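Local coordinates for peptide from Structure-specific endonuclease subunit SLX4 (Saccharomyces cerevisiae, PDB 6J0Y), which probably binds the BRCT-repeat scaffold protein Rtt107 through its Rtt107-interacting motif, linking the Slx4 endonuclease subunit to that partner, at residues K12-Q15 with E16-V19. Numbering follows the deposited sequence.
Sequences KLLQ and ESVV
Ser17 N donates to Leu14 O (2.8 Å) and Val18 N to Gln15 O (3.2 Å), two consecutive i to i+3 bonds that coil the chain into a short helical turn directly after the strand ending at Leu14. The Val18 bond is the straighter, 164° at the hydrogen against 144°, and both donors sit well above the plane of the carbonyl they use. Ser17 folds back over the strand end: its OG, beside its own backbone N and anti to its carbonyl carbon (chi1 -55°), comes alongside Leu14 CB at 3.4 Å, while its CB rests 3.2 Å from Leu14 O. A water bridges the same pair, accepting from Leu14 N at 3.1 Å and lying 3.0 Å from Ser17 OG, which ties the serine hydroxyl to the last strand residue. Leu13 adds a looser apolar touch, its CG 4.3 Å from Ser17 CB. Further along the turn, Val18 brings CG2 to 3.6 Å from Gln15 O, placing a methyl beside the carbonyl that Val18 N engages. Leu13 and Val18 both pack on Cys50 of the central strand 49-55, and Ser17 meets an aromatic side chain of the partner protein's chain. With two backbone bonds fixing the turn and the water joining Leu14 N to the serine hydroxyl, main chain and solvent together hold the polar atoms where strand passes into helix.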
loop_
_atom_site.group_PDB
_atom_site.type_symbol
_atom_site.label_atom_id
_atom_site.label_comp_id
_atom_site.label_asym_id
_atom_site.label_seq_id
_atom_site.Cartn_x
_atom_site.Cartn_y
_atom_site.Cartn_z
ATOM N N LYS B 12 -0.502 -14.071 -13.439
ATOM C CA LYS B 12 0.755 -14.780 -13.199
ATOM C C LYS B 12 0.475 -16.274 -13.192
ATOM O O LYS B 12 -0.296 -16.757 -12.358
ATOM C CB LYS B 12 1.379 -14.349 -11.875
ATOM C CG LYS B 12 2.731 -15.049 -11.566
ATOM C CD LYS B 12 3.172 -14.672 -10.171
ATOM C CE LYS B 12 4.404 -15.479 -9.734
ATOM N NZ LYS B 12 4.725 -15.132 -8.326
ATOM N N LEU B 13 1.132 -16.996 -14.102
ATOM C CA LEU B 13 0.858 -18.391 -14.414
ATOM C C LEU B 13 2.173 -19.156 -14.471
ATOM O O LEU B 13 3.184 -18.617 -14.913
ATOM C CB LEU B 13 0.184 -18.506 -15.796
ATOM C CG LEU B 13 -1.240 -19.001 -15.951
ATOM C CD1 LEU B 13 -2.096 -18.448 -14.838
ATOM C CD2 LEU B 13 -1.769 -18.577 -17.315
ATOM N N LEU B 14 2.149 -20.427 -14.076
ATOM C CA LEU B 14 3.287 -21.293 -14.383
ATOM C C LEU B 14 3.478 -21.376 -15.894
ATOM O O LEU B 14 2.512 -21.497 -16.650
ATOM C CB LEU B 14 3.074 -22.692 -13.798
ATOM C CG LEU B 14 3.334 -22.833 -12.299
ATOM C CD1 LEU B 14 2.991 -24.239 -11.804
ATOM C CD2 LEU B 14 4.789 -22.502 -11.987
ATOM N N GLN B 15 4.738 -21.263 -16.336
ATOM C CA GLN B 15 5.039 -21.333 -17.765
ATOM C C GLN B 15 4.449 -22.589 -18.397
ATOM O O GLN B 15 3.899 -22.537 -19.505
ATOM C CB GLN B 15 6.558 -21.276 -17.977
ATOM C CG GLN B 15 6.992 -21.243 -19.434
ATOM C CD GLN B 15 7.352 -22.616 -19.963
ATOM O OE1 GLN B 15 8.062 -23.382 -19.308
ATOM N NE2 GLN B 15 6.864 -22.936 -21.160
ATOM N N GLU B 16 4.543 -23.722 -17.694
ATOM C CA GLU B 16 3.938 -24.973 -18.151
ATOM C C GLU B 16 2.448 -24.832 -18.421
ATOM O O GLU B 16 1.903 -25.545 -19.273
ATOM C CB GLU B 16 4.141 -26.070 -17.103
ATOM C CG GLU B 16 5.553 -26.582 -16.953
ATOM C CD GLU B 16 5.682 -27.549 -15.788
ATOM O OE1 GLU B 16 5.037 -27.310 -14.742
ATOM O OE2 GLU B 16 6.417 -28.551 -15.924
ATOM N N SER B 17 1.770 -23.943 -17.696
ATOM C CA SER B 17 0.316 -23.856 -17.748
ATOM C C SER B 17 -0.196 -23.087 -18.952
ATOM O O SER B 17 -1.380 -23.206 -19.277
ATOM C CB SER B 17 -0.225 -23.186 -16.480
ATOM O OG SER B 17 0.226 -23.859 -15.320
ATOM N N VAL B 18 0.663 -22.301 -19.607
ATOM C CA VAL B 18 0.196 -21.377 -20.637
ATOM C C VAL B 18 -0.419 -22.134 -21.802
ATOM O O VAL B 18 -1.489 -21.768 -22.307
ATOM C CB VAL B 18 1.346 -20.475 -21.107
ATOM C CG1 VAL B 18 0.884 -19.571 -22.231
ATOM C CG2 VAL B 18 1.821 -19.677 -19.959
ATOM N N VAL B 19 0.255 -23.195 -22.251
ATOM C CA VAL B 19 -0.232 -23.966 -23.386
ATOM C C VAL B 19 -1.582 -24.608 -23.081
ATOM O O VAL B 19 -2.334 -24.932 -24.005
ATOM C CB VAL B 19 0.832 -25.013 -23.795
ATOM C CG1 VAL B 19 0.916 -26.148 -22.774
ATOM C CG2 VAL B 19 0.567 -25.545 -25.199
HETATM O O HOH W 1 -0.399 -21.901 -13.107
#